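Local structure of N-acylglucosamine 2-epimerase (Marinomonas mediterranea, 5X32) at residues 210-215 and 227-231; 215-219 and 277-282. The protein catalyses the reversible isomerization of D-mannose to D-fructose and, less efficiently, of D-lyxose, working as a monomer. All blocks are in the same frame, centred on the assembly; numbering follows the deposited sequence.

Contact 1 (210-215 and 227-231); sequences QASLSN and WQIDW
Q210 and W227 meet almost at a right angle: the carboxamide of Q210, near the C-terminal end of helix 193-212, reaches the backbone carbonyl of W227, its plane turned 64° from that of the indole. NE2 of Q210 donates to O of W227 at 2.9 Å, and the bond is nearly straight, 162° at the hydrogen. The acceptor lies close to the amide plane, whereas the donor is tilted 31° from the carbonyl plane; the same NE2 lies obliquely to the indole, 3.8 Å from CE3 of W227. The Q210 chain is bent at chi2, which brings the amide round to that carbonyl. The methyl CD1 of L213 comes to 3.6 Å from the same O of W227.

Further along, L213 and I229 point their side chains at each other. CB of L213 touches CG1 of I229 at 3.7 Å, and CD1 of I229 continues past it to lie 3.6 Å from the backbone O of L213. The other branch of I229, CG2, sits over the centre of the W231 ring, 3.5 Å above its plane, so I229 is held between L213 and the indole. W231 meets segment 210-215 more loosely, with CH2 4.4 Å from OD1 of N215 and CZ2 near O of L213.

Around this core, W227 also meets the rings of H153 and Y223, and I229 rests on W220 and Y223. The chemistry divides the contact in two: one directional bond ties the backbone at W227 to the end of helix 193-212 and probably limits rotation of the Q210 amide, while the remainder is mostly van der Waals contact, with the L213-I229 pair as its apolar centre, less specific and more open to solvent toward Q228 and W231.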
loop_
_atom_site.group_PDB
_atom_site.type_symbol
_atom_site.label_atom_id
_atom_site.label_comp_id
_atom_site.label_asym_id
_atom_site.label_seq_id
_atom_site.Cartn_x
_atom_site.Cartn_y
_atom_site.Cartn_z
ATOM N N GLN A 210 -12.464 -15.757 -3.946
ATOM C CA GLN A 210 -12.936 -15.169 -2.693
ATOM C C GLN A 210 -13.992 -14.088 -2.897
ATOM O O GLN A 210 -14.866 -13.916 -2.049
ATOM C CB GLN A 210 -11.769 -14.612 -1.879
ATOM C CG GLN A 210 -10.816 -15.688 -1.425
ATOM C CD GLN A 210 -11.544 -16.838 -0.765
ATOM O OE1 GLN A 210 -11.418 -17.977 -1.189
ATOM N NE2 GLN A 210 -12.297 -16.549 0.290
ATOM N N ALA A 211 -13.913 -13.364 -4.008
ATOM C CA ALA A 211 -14.912 -12.343 -4.316
ATOM C C ALA A 211 -16.306 -12.929 -4.547
ATOM O O ALA A 211 -17.297 -12.381 -4.059
ATOM C CB ALA A 211 -14.476 -11.536 -5.525
ATOM N N SER A 212 -16.377 -14.063 -5.245
ATOM C CA SER A 212 -17.662 -14.692 -5.598
ATOM C C SER A 212 -18.516 -15.005 -4.385
ATOM O O SER A 212 -19.734 -15.114 -4.492
ATOM C CB SER A 212 -17.441 -15.996 -6.369
ATOM O OG SER A 212 -16.807 -15.783 -7.615
ATOM N N LEU A 213 -17.863 -15.114 -3.231
ATOM C CA LEU A 213 -18.513 -15.476 -1.978
ATOM C C LEU A 213 -19.382 -14.368 -1.474
ATOM O O LEU A 213 -20.128 -14.547 -0.511
ATOM C CB LEU A 213 -17.475 -15.818 -0.919
ATOM C CG LEU A 213 -16.641 -17.047 -1.269
ATOM C CD1 LEU A 213 -15.529 -17.247 -0.257
ATOM C CD2 LEU A 213 -17.563 -18.257 -1.310
ATOM N N SER A 214 -19.220 -13.192 -2.062
ATOM C CA SER A 214 -20.094 -12.101 -1.716
ATOM C C SER A 214 -21.158 -11.832 -2.779
ATOM O O SER A 214 -20.922 -11.959 -4.013
ATOM C CB SER A 214 -19.280 -10.821 -1.452
ATOM O OG SER A 214 -19.212 -9.981 -2.599
ATOM N N ASN A 215 -22.299 -11.386 -2.259
ATOM C CA ASN A 215 -23.428 -10.844 -3.015
ATOM C C ASN A 215 -23.029 -9.977 -4.217
ATOM O O ASN A 215 -23.328 -10.309 -5.377
ATOM C CB ASN A 215 -24.241 -10.011 -2.006
ATOM C CG ASN A 215 -25.032 -10.873 -1.013
ATOM O OD1 ASN A 215 -24.797 -10.855 0.198
ATOM N ND2 ASN A 215 -26.124 -11.469 -1.519
ATOM N N TRP A 227 -11.426 -20.180 4.720
ATOM C CA TRP A 227 -11.517 -19.163 3.673
ATOM C C TRP A 227 -12.976 -19.032 3.224
ATOM O O TRP A 227 -13.261 -18.689 2.077
ATOM C CB TRP A 227 -10.587 -19.438 2.495
ATOM C CG TRP A 227 -9.166 -19.015 2.755
ATOM C CD1 TRP A 227 -8.110 -19.825 3.026
ATOM C CD2 TRP A 227 -8.655 -17.674 2.765
ATOM N NE1 TRP A 227 -6.966 -19.077 3.196
ATOM C CE2 TRP A 227 -7.277 -17.753 3.039
ATOM C CE3 TRP A 227 -9.228 -16.414 2.561
ATOM C CZ2 TRP A 227 -6.462 -16.619 3.123
ATOM C CZ3 TRP A 227 -8.420 -15.287 2.647
ATOM C CH2 TRP A 227 -7.051 -15.400 2.919
ATOM N N GLN A 228 -13.891 -19.308 4.152
ATOM C CA GLN A 228 -15.296 -18.934 3.997
ATOM C C GLN A 228 -15.513 -17.543 4.583
ATOM O O GLN A 228 -14.764 -17.113 5.456
ATOM C CB GLN A 228 -16.216 -19.948 4.683
ATOM C CG GLN A 228 -16.336 -21.300 3.966
ATOM C CD GLN A 228 -16.891 -21.176 2.539
ATOM O OE1 GLN A 228 -16.153 -21.321 1.557
ATOM N NE2 GLN A 228 -18.193 -20.889 2.426
ATOM N N ILE A 229 -16.541 -16.838 4.132
ATOM C CA ILE A 229 -16.718 -15.471 4.594
ATOM C C ILE A 229 -17.186 -15.402 6.038
ATOM O O ILE A 229 -18.196 -15.996 6.416
ATOM C CB ILE A 229 -17.700 -14.688 3.718
ATOM C CG1 ILE A 229 -17.007 -14.260 2.428
ATOM C CG2 ILE A 229 -18.185 -13.430 4.437
ATOM C CD1 ILE A 229 -17.718 -13.114 1.710
ATOM N N ASP A 230 -16.419 -14.651 6.827
ATOM C CA ASP A 230 -16.788 -14.277 8.183
ATOM C C ASP A 230 -17.603 -12.987 8.165
ATOM O O ASP A 230 -17.051 -11.905 7.954
ATOM C CB ASP A 230 -15.532 -14.094 9.040
ATOM C CG ASP A 230 -15.847 -13.980 10.527
ATOM O OD1 ASP A 230 -17.026 -13.732 10.883
ATOM O OD2 ASP A 230 -14.909 -14.141 11.346
ATOM N N TRP A 231 -18.911 -13.097 8.369
ATOM C CA TRP A 231 -19.750 -11.902 8.499
ATOM C C TRP A 231 -19.598 -11.261 9.877
ATOM O O TRP A 231 -20.585 -11.018 10.573
ATOM C CB TRP A 231 -21.222 -12.242 8.228
ATOM C CG TRP A 231 -21.454 -12.786 6.844
ATOM C CD1 TRP A 231 -21.780 -14.067 6.514
ATOM C CD2 TRP A 231 -21.351 -12.066 5.604
ATOM N NE1 TRP A 231 -21.900 -14.189 5.150
ATOM C CE2 TRP A 231 -21.644 -12.977 4.568
ATOM C CE3 TRP A 231 -21.044 -10.740 5.272
ATOM C CZ2 TRP A 231 -21.639 -12.608 3.221
ATOM C CZ3 TRP A 231 -21.047 -10.372 3.930
ATOM C CH2 TRP A 231 -21.345 -11.304 2.923
#

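Contact 2 (215-219 and 277-282); sequences NSNEV and YLFDLA
The irregular segment 215-219 passes beside one turn of helix 271-286, its backbone coming nearest at E218 and L278, whose CA atoms are 6.5 Å apart. Y277 reaches across with CG anti to its backbone N (chi1 176°), and its OH donates to O of S216 at 2.5 Å; that oxygen lies at the edge of the ring, in its plane. One turn on, CD2 of L281 approaches the same oxygen and, at 4.0 Å, CG of E218. L278 adds CD2, 4.0 Å from CA of E218. The glutamate, extended beyond CG, passes obliquely across L281, its carboxylate tied down at both oxygens: OE1 takes the hydroxyl of S216 on its anti lone pair at 2.7 Å and a salt bridge from K285, and OE2 bonds Y298. Replacing E218 with an alanine would probably leave K285 without its countercharge and the hydroxyls of S216 and Y298 without this acceptor. The arrangement is a loop docked on a helix of the (alpha/alpha)6 barrel of the N-acylglucosamine 2-epimerase family, and it ends beside V219, whose side chain is about 6 Å from that of H251, a proton donor/acceptor by similarity.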
loop_
_atom_site.group_PDB
_atom_site.type_symbol
_atom_site.label_atom_id
_atom_site.label_comp_id
_atom_site.label_asym_id
_atom_site.label_seq_id
_atom_site.Cartn_x
_atom_site.Cartn_y
_atom_site.Cartn_z
ATOM N N ASN A 215 -22.299 -11.386 -2.259
ATOM C CA ASN A 215 -23.428 -10.844 -3.015
ATOM C C ASN A 215 -23.029 -9.977 -4.217
ATOM O O ASN A 215 -23.328 -10.309 -5.377
ATOM C CB ASN A 215 -24.241 -10.011 -2.006
ATOM C CG ASN A 215 -25.032 -10.873 -1.013
ATOM O OD1 ASN A 215 -24.797 -10.855 0.198
ATOM N ND2 ASN A 215 -26.124 -11.469 -1.519
ATOM N N SER A 216 -22.291 -8.907 -3.907
ATOM C CA SER A 216 -21.937 -7.882 -4.886
ATOM C C SER A 216 -20.728 -8.290 -5.729
ATOM O O SER A 216 -20.367 -7.620 -6.713
ATOM C CB SER A 216 -21.653 -6.552 -4.186
ATOM O OG SER A 216 -20.747 -6.739 -3.103
ATOM N N ASN A 217 -20.114 -9.398 -5.325
ATOM C CA ASN A 217 -18.871 -9.890 -5.908
ATOM C C ASN A 217 -17.714 -8.933 -5.692
ATOM O O ASN A 217 -16.796 -8.869 -6.511
ATOM C CB ASN A 217 -19.038 -10.147 -7.406
ATOM C CG ASN A 217 -20.163 -11.128 -7.713
ATOM O OD1 ASN A 217 -20.242 -12.208 -7.117
ATOM N ND2 ASN A 217 -21.030 -10.761 -8.659
ATOM N N GLU A 218 -17.774 -8.189 -4.588
ATOM C CA GLU A 218 -16.680 -7.314 -4.162
ATOM C C GLU A 218 -15.793 -8.039 -3.135
ATOM O O GLU A 218 -16.249 -8.951 -2.439
ATOM C CB GLU A 218 -17.239 -6.025 -3.557
ATOM C CG GLU A 218 -18.076 -5.190 -4.498
ATOM C CD GLU A 218 -18.755 -4.017 -3.785
ATOM O OE1 GLU A 218 -19.842 -4.210 -3.187
ATOM O OE2 GLU A 218 -18.205 -2.894 -3.821
ATOM N N VAL A 219 -14.538 -7.617 -3.002
ATOM C CA VAL A 219 -13.644 -8.278 -2.045
ATOM C C VAL A 219 -13.926 -7.887 -0.603
ATOM O O VAL A 219 -13.848 -6.722 -0.239
ATOM C CB VAL A 219 -12.191 -7.994 -2.346
ATOM C CG1 VAL A 219 -11.335 -8.939 -1.557
ATOM C CG2 VAL A 219 -11.936 -8.142 -3.838
ATOM N N TYR A 277 -15.311 -3.341 -13.110
ATOM C CA TYR A 277 -16.478 -3.626 -12.271
ATOM C C TYR A 277 -16.303 -3.150 -10.820
ATOM O O TYR A 277 -17.136 -2.387 -10.302
ATOM C CB TYR A 277 -16.769 -5.131 -12.299
ATOM C CG TYR A 277 -17.898 -5.564 -11.399
ATOM C CD1 TYR A 277 -17.652 -6.156 -10.157
ATOM C CD2 TYR A 277 -19.215 -5.396 -11.795
ATOM C CE1 TYR A 277 -18.700 -6.561 -9.332
ATOM C CE2 TYR A 277 -20.265 -5.795 -10.989
ATOM C CZ TYR A 277 -20.010 -6.377 -9.764
ATOM O OH TYR A 277 -21.084 -6.755 -8.990
ATOM N N LEU A 278 -15.198 -3.580 -10.198
ATOM C CA LEU A 278 -14.838 -3.196 -8.834
ATOM C C LEU A 278 -14.754 -1.692 -8.702
ATOM O O LEU A 278 -15.319 -1.122 -7.770
ATOM C CB LEU A 278 -13.514 -3.827 -8.412
ATOM C CG LEU A 278 -13.577 -5.338 -8.198
ATOM C CD1 LEU A 278 -12.196 -5.898 -7.920
ATOM C CD2 LEU A 278 -14.520 -5.648 -7.045
ATOM N N PHE A 279 -14.059 -1.035 -9.622
ATOM C CA PHE A 279 -13.951 0.407 -9.489
ATOM C C PHE A 279 -15.317 1.083 -9.610
ATOM O O PHE A 279 -15.659 1.905 -8.761
ATOM C CB PHE A 279 -13.008 0.996 -10.533
ATOM C CG PHE A 279 -12.771 2.468 -10.361
ATOM C CD1 PHE A 279 -11.657 2.927 -9.669
ATOM C CD2 PHE A 279 -13.658 3.397 -10.898
ATOM C CE1 PHE A 279 -11.437 4.294 -9.505
ATOM C CE2 PHE A 279 -13.457 4.753 -10.726
ATOM C CZ PHE A 279 -12.341 5.206 -10.032
ATOM N N ASP A 280 -16.097 0.729 -10.636
ATOM C CA ASP A 280 -17.386 1.395 -10.853
ATOM C C ASP A 280 -18.261 1.250 -9.623
ATOM O O ASP A 280 -18.821 2.232 -9.120
ATOM C CB ASP A 280 -18.118 0.823 -12.068
ATOM C CG ASP A 280 -17.422 1.153 -13.378
ATOM O OD1 ASP A 280 -16.614 2.120 -13.394
ATOM O OD2 ASP A 280 -17.705 0.466 -14.391
ATOM N N LEU A 281 -18.348 0.017 -9.138
ATOM C CA LEU A 281 -19.154 -0.299 -7.968
ATOM C C LEU A 281 -18.669 0.442 -6.711
ATOM O O LEU A 281 -19.479 1.065 -6.003
ATOM C CB LEU A 281 -19.163 -1.810 -7.742
ATOM C CG LEU A 281 -20.478 -2.402 -7.246
ATOM C CD1 LEU A 281 -21.654 -1.773 -7.962
ATOM C CD2 LEU A 281 -20.468 -3.883 -7.476
ATOM N N ALA A 282 -17.367 0.353 -6.422
ATOM C CA ALA A 282 -16.803 0.992 -5.227
ATOM C C ALA A 282 -17.009 2.496 -5.266
ATOM O O ALA A 282 -17.613 3.071 -4.362
ATOM C CB ALA A 282 -15.312 0.685 -5.084
#

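Contacts 1 and 2 have their centres 13 Å apart, on the same side of the chain's centre, and share N215. Their segments alternate along the chain: 210-215, 215-219, 227-231, then 277-282. The run 210-219 thus leaves helix 193-212, meets the later loop 227-231 in contact 1 and goes on to helix 271-286 in contact 2. The two also touch directly, CB of A211 lying 3.7 Å from O of N217. F247 is a common neighbour, touched by S214, S216 and E218. One connection between helix 193-212 and strand 222-223 therefore joins the nearby loop 227-231 and the sequence-distant helix 271-286, with contact 2 the nearer to H251, a catalytic residue by similarity.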